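Local coordinates for conserved lipoprotein, putative (Clostridium novyi, PDB 4L1N) that is of unknown function but is a putative bacterial lipoprotein, probably tethered to the membrane, from a family grouped with the beta-propellers, at residues D110-Y122 with V133-G145. Sequence-based numbering, arbitrary orientation.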
loop_
_atom_site.group_PDB
_atom_site.type_symbol
_atom_site.label_atom_id
_atom_site.label_comp_id
_atom_site.label_asym_id
_atom_site.label_seq_id
_atom_site.Cartn_x
_atom_site.Cartn_y
_atom_site.Cartn_z
ATOM N N ASP A 110 6.872 -8.050 2.843
ATOM C CA ASP A 110 6.848 -8.581 1.492
ATOM C C ASP A 110 5.594 -9.319 1.207
ATOM O O ASP A 110 5.156 -10.136 2.005
ATOM C CB ASP A 110 8.027 -9.520 1.256
ATOM C CG ASP A 110 9.334 -8.825 0.989
ATOM O OD1 ASP A 110 9.364 -7.570 1.034
ATOM O OD2 ASP A 110 10.327 -9.530 0.717
ATOM N N LEU A 111 5.061 -9.100 0.022
ATOM C CA LEU A 111 3.875 -9.779 -0.430
ATOM C C LEU A 111 4.169 -11.255 -0.644
ATOM O O LEU A 111 5.053 -11.601 -1.430
ATOM C CB LEU A 111 3.440 -9.106 -1.725
ATOM C CG LEU A 111 1.961 -9.032 -2.041
ATOM C CD1 LEU A 111 1.151 -8.497 -0.877
ATOM C CD2 LEU A 111 1.760 -8.198 -3.256
ATOM N N ASP A 112 3.501 -12.117 0.144
ATOM C CA ASP A 112 3.569 -13.584 0.064
ATOM C C ASP A 112 2.789 -13.975 -1.181
ATOM O O ASP A 112 1.565 -13.810 -1.211
ATOM C CB ASP A 112 2.968 -14.212 1.340
ATOM C CG ASP A 112 3.086 -15.717 1.530
ATOM O OD1 ASP A 112 3.587 -16.402 0.608
ATOM O OD2 ASP A 112 2.683 -16.210 2.609
ATOM N N GLN A 113 3.507 -14.368 -2.240
ATOM C CA GLN A 113 2.946 -14.741 -3.538
ATOM C C GLN A 113 3.915 -15.630 -4.283
ATOM O O GLN A 113 5.128 -15.430 -4.194
ATOM C CB GLN A 113 2.572 -13.509 -4.381
ATOM C CG GLN A 113 3.613 -12.393 -4.409
ATOM C CD GLN A 113 3.317 -11.327 -5.425
ATOM O OE1 GLN A 113 2.216 -11.233 -6.001
ATOM N NE2 GLN A 113 4.313 -10.499 -5.670
ATOM N N ASP A 114 3.374 -16.623 -5.001
ATOM C CA ASP A 114 4.148 -17.642 -5.733
ATOM C C ASP A 114 4.761 -17.086 -7.014
ATOM O O ASP A 114 5.854 -17.503 -7.405
ATOM C CB ASP A 114 3.263 -18.853 -6.047
ATOM C CG ASP A 114 2.429 -19.295 -4.853
ATOM O OD1 ASP A 114 3.024 -19.833 -3.875
ATOM O OD2 ASP A 114 1.189 -19.051 -4.869
ATOM N N GLN A 115 4.060 -16.150 -7.651
ATOM C CA GLN A 115 4.494 -15.453 -8.858
ATOM C C GLN A 115 4.625 -13.974 -8.528
ATOM O O GLN A 115 3.941 -13.497 -7.626
ATOM C CB GLN A 115 3.499 -15.684 -10.010
ATOM C CG GLN A 115 3.444 -17.130 -10.509
ATOM C CD GLN A 115 2.560 -17.314 -11.726
ATOM O OE1 GLN A 115 1.440 -16.785 -11.821
ATOM N NE2 GLN A 115 3.030 -18.118 -12.669
ATOM N N GLN A 116 5.485 -13.250 -9.252
ATOM C CA GLN A 116 5.730 -11.814 -9.063
ATOM C C GLN A 116 4.673 -10.990 -9.822
ATOM O O GLN A 116 5.041 -10.187 -10.692
ATOM C CB GLN A 116 7.153 -11.468 -9.565
ATOM C CG GLN A 116 8.302 -12.115 -8.776
ATOM C CD GLN A 116 8.745 -11.264 -7.608
ATOM O OE1 GLN A 116 8.350 -11.491 -6.452
ATOM N NE2 GLN A 116 9.583 -10.265 -7.887
ATOM N N LYS A 117 3.356 -11.174 -9.503
ATOM C CA LYS A 117 2.312 -10.475 -10.249
ATOM C C LYS A 117 1.756 -9.209 -9.569
ATOM O O LYS A 117 1.355 -8.297 -10.291
ATOM C CB LYS A 117 1.157 -11.417 -10.650
ATOM C CG LYS A 117 0.239 -11.929 -9.536
ATOM C CD LYS A 117 -1.223 -12.053 -10.012
ATOM C CE LYS A 117 -1.549 -13.374 -10.681
ATOM N NZ LYS A 117 -2.851 -13.323 -11.400
ATOM N N ASN A 118 1.693 -9.158 -8.219
ATOM C CA ASN A 118 1.124 -8.012 -7.492
ATOM C C ASN A 118 2.147 -7.273 -6.667
ATOM O O ASN A 118 3.205 -7.821 -6.340
ATOM C CB ASN A 118 -0.035 -8.436 -6.617
ATOM C CG ASN A 118 -1.272 -8.680 -7.424
ATOM O OD1 ASN A 118 -1.672 -7.860 -8.249
ATOM N ND2 ASN A 118 -1.879 -9.829 -7.244
ATOM N N THR A 119 1.823 -6.018 -6.313
ATOM C CA THR A 119 2.741 -5.146 -5.589
ATOM C C THR A 119 2.065 -4.108 -4.681
ATOM O O THR A 119 1.001 -3.606 -5.050
ATOM C CB THR A 119 3.563 -4.373 -6.653
ATOM O OG1 THR A 119 4.555 -3.597 -6.011
ATOM C CG2 THR A 119 2.704 -3.443 -7.531
ATOM N N PRO A 120 2.686 -3.665 -3.550
ATOM C CA PRO A 120 2.146 -2.478 -2.872
ATOM C C PRO A 120 2.332 -1.304 -3.845
ATOM O O PRO A 120 3.416 -1.182 -4.425
ATOM C CB PRO A 120 3.020 -2.340 -1.618
ATOM C CG PRO A 120 4.213 -3.090 -1.879
ATOM C CD PRO A 120 3.952 -4.107 -2.932
ATOM N N LYS A 121 1.289 -0.500 -4.095
ATOM C CA LYS A 121 1.373 0.618 -5.043
ATOM C C LYS A 121 1.310 1.980 -4.329
ATOM O O LYS A 121 1.969 2.923 -4.779
ATOM C CB LYS A 121 0.257 0.505 -6.100
ATOM C CG LYS A 121 0.256 1.563 -7.193
ATOM C CD LYS A 121 1.513 1.591 -8.055
ATOM C CE LYS A 121 1.186 1.639 -9.515
ATOM N NZ LYS A 121 2.215 0.921 -10.302
ATOM N N TYR A 122 0.492 2.096 -3.258
ATOM C CA TYR A 122 0.321 3.315 -2.449
ATOM C C TYR A 122 0.163 2.921 -0.993
ATOM O O TYR A 122 -0.565 1.974 -0.686
ATOM C CB TYR A 122 -0.875 4.188 -2.910
ATOM C CG TYR A 122 -1.082 5.444 -2.075
ATOM C CD1 TYR A 122 -1.888 5.427 -0.938
ATOM C CD2 TYR A 122 -0.466 6.643 -2.417
ATOM C CE1 TYR A 122 -2.040 6.562 -0.142
ATOM C CE2 TYR A 122 -0.602 7.781 -1.621
ATOM C CZ TYR A 122 -1.392 7.739 -0.486
ATOM O OH TYR A 122 -1.534 8.860 0.309
ATOM N N VAL A 133 -2.789 0.185 2.582
ATOM C CA VAL A 133 -1.979 -0.269 1.451
ATOM C C VAL A 133 -2.875 -0.550 0.233
ATOM O O VAL A 133 -3.875 -1.272 0.336
ATOM C CB VAL A 133 -1.099 -1.514 1.811
ATOM C CG1 VAL A 133 -0.179 -1.904 0.654
ATOM C CG2 VAL A 133 -0.287 -1.284 3.076
ATOM N N VAL A 134 -2.471 -0.012 -0.929
ATOM C CA VAL A 134 -3.115 -0.298 -2.204
ATOM C C VAL A 134 -2.274 -1.382 -2.882
ATOM O O VAL A 134 -1.063 -1.212 -3.034
ATOM C CB VAL A 134 -3.321 0.939 -3.113
ATOM C CG1 VAL A 134 -3.861 0.523 -4.478
ATOM C CG2 VAL A 134 -4.242 1.959 -2.457
ATOM N N ILE A 135 -2.909 -2.506 -3.240
ATOM C CA ILE A 135 -2.247 -3.599 -3.922
ATOM C C ILE A 135 -2.783 -3.650 -5.337
ATOM O O ILE A 135 -3.981 -3.876 -5.549
ATOM C CB ILE A 135 -2.346 -4.942 -3.151
ATOM C CG1 ILE A 135 -1.367 -4.899 -1.953
ATOM C CG2 ILE A 135 -2.007 -6.140 -4.060
ATOM C CD1 ILE A 135 -1.744 -5.670 -0.808
ATOM N N SER A 136 -1.869 -3.385 -6.298
ATOM C CA SER A 136 -2.059 -3.372 -7.748
ATOM C C SER A 136 -1.176 -4.420 -8.434
ATOM O O SER A 136 -0.289 -4.953 -7.794
ATOM C CB SER A 136 -1.717 -1.988 -8.300
ATOM O OG SER A 136 -0.331 -1.695 -8.220
ATOM N N ARG A 137 -1.385 -4.677 -9.743
ATOM C CA ARG A 137 -0.566 -5.570 -10.555
ATOM C C ARG A 137 0.808 -4.934 -10.684
ATOM O O ARG A 137 0.899 -3.702 -10.723
ATOM C CB ARG A 137 -1.206 -5.854 -11.926
ATOM C CG ARG A 137 -2.398 -6.834 -11.899
ATOM C CD ARG A 137 -1.970 -8.292 -11.811
ATOM N NE ARG A 137 -3.014 -9.236 -12.221
ATOM C CZ ARG A 137 -3.978 -9.703 -11.428
ATOM N NH1 ARG A 137 -4.079 -9.282 -10.172
ATOM N NH2 ARG A 137 -4.863 -10.577 -11.893
ATOM N N ALA A 138 1.874 -5.759 -10.626
ATOM C CA ALA A 138 3.262 -5.309 -10.628
ATOM C C ALA A 138 3.705 -4.801 -11.987
ATOM O O ALA A 138 4.571 -3.925 -12.062
ATOM C CB ALA A 138 4.170 -6.437 -10.180
ATOM N N HIS A 139 3.132 -5.359 -13.061
ATOM C CA HIS A 139 3.504 -4.992 -14.420
ATOM C C HIS A 139 2.289 -4.485 -15.225
ATOM O O HIS A 139 1.147 -4.852 -14.929
ATOM C CB HIS A 139 4.181 -6.193 -15.094
ATOM C CG HIS A 139 5.338 -6.723 -14.298
ATOM N ND1 HIS A 139 5.189 -7.805 -13.444
ATOM C CD2 HIS A 139 6.605 -6.256 -14.193
ATOM C CE1 HIS A 139 6.375 -7.986 -12.878
ATOM N NE2 HIS A 139 7.257 -7.072 -13.290
ATOM N N GLY A 140 2.544 -3.608 -16.193
ATOM C CA GLY A 140 1.495 -3.042 -17.031
ATOM C C GLY A 140 1.271 -1.560 -16.837
ATOM O O GLY A 140 1.682 -0.995 -15.819
ATOM N N THR A 141 0.582 -0.939 -17.818
ATOM C CA THR A 141 0.269 0.499 -17.938
ATOM C C THR A 141 -1.142 0.886 -17.412
ATOM O O THR A 141 -1.465 2.082 -17.268
ATOM C CB THR A 141 0.380 0.912 -19.435
ATOM O OG1 THR A 141 -0.357 0.003 -20.273
ATOM C CG2 THR A 141 1.825 1.000 -19.915
ATOM N N VAL A 142 -1.978 -0.128 -17.158
ATOM C CA VAL A 142 -3.357 0.044 -16.725
ATOM C C VAL A 142 -3.486 -0.089 -15.184
ATOM O O VAL A 142 -4.346 0.557 -14.565
ATOM C CB VAL A 142 -4.207 -0.989 -17.500
ATOM C CG1 VAL A 142 -5.474 -1.403 -16.735
ATOM C CG2 VAL A 142 -4.527 -0.467 -18.900
ATOM N N SER A 143 -2.584 -0.869 -14.590
ATOM C CA SER A 143 -2.436 -1.223 -13.182
ATOM C C SER A 143 -1.976 -0.043 -12.262
ATOM O O SER A 143 -0.965 -0.142 -11.569
ATOM C CB SER A 143 -1.426 -2.359 -13.092
ATOM O OG SER A 143 -0.197 -1.979 -13.696
ATOM N N GLN A 144 -2.746 1.031 -12.212
ATOM C CA GLN A 144 -2.439 2.218 -11.394
ATOM C C GLN A 144 -2.933 2.068 -9.952
ATOM O O GLN A 144 -2.427 2.744 -9.046
ATOM C CB GLN A 144 -3.058 3.491 -12.002
ATOM C CG GLN A 144 -2.725 3.724 -13.454
ATOM C CD GLN A 144 -3.298 5.024 -13.973
ATOM O OE1 GLN A 144 -3.676 5.943 -13.212
ATOM N NE2 GLN A 144 -3.346 5.141 -15.303
ATOM N N GLY A 145 -3.942 1.225 -9.768
ATOM C CA GLY A 145 -4.525 0.960 -8.466
ATOM C C GLY A 145 -5.099 -0.420 -8.348
ATOM O O GLY A 145 -4.889 -1.256 -9.223
HETATM O O HOH W 1 3.006 -1.534 -11.279
#
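Lys121 and Tyr122 together face Val134, making a classic beta bulge in the antiparallel hairpin of strands 118-125 and 130-137. Lys121 N donates to Val134 O (2.7 Å) and Val134 N to Tyr122 O (2.8 Å), with Lys121 in the near-helical backbone conformation characteristic of the first residue of such a bulge. Toward the open end the ladder is regular: Thr119 and Ser136 exchange two backbone bonds, and Pro120, which has no N-H to give, occupies a non-hydrogen-bonded place opposite Ile135. Beyond the strands Ala138 N donates to Lys117 O (2.6 Å).

Pro120 CB rests on Val133 CG1, while Ile135 CD1 meets Leu111 CD1 obliquely; strands 95-100 and 49-56 add Ile96 and Met51 on this apolar side. On the other face, Thr119 has OG1 anti to its own N (chi1 -175°), where it donates to Pro120 O and pairs with Gly94 N; CG2 is thereby left against Ser136 OG and Ala138 CA.

The bulge directs Lys121 across the hairpin toward the loop after strand 130-137. Its chain, kinked at three torsions, passes Ser136 OG and brings CG within 3.5 Å of Gln144 O, with CE beside Ser143 O. NZ donates to a water that in turn donates to Arg137 O and, weakly, to Ala138 O.

At the solvent-exposed end, Lys117 and Arg137 run side by side despite their like charges, NZ standing 3.4 Å from NH2 over one guanidinium face. Asn118 OD1 approaches the edge of that group and accepts a weak bond from NH1, the two planes 64° apart. Away from Arg137, the Gln113 amide clasps the Asn118 backbone: OE1 takes Asn118 N on a lone pair (3.1 Å), and NE2 donates to Asn118 O (3.0 Å).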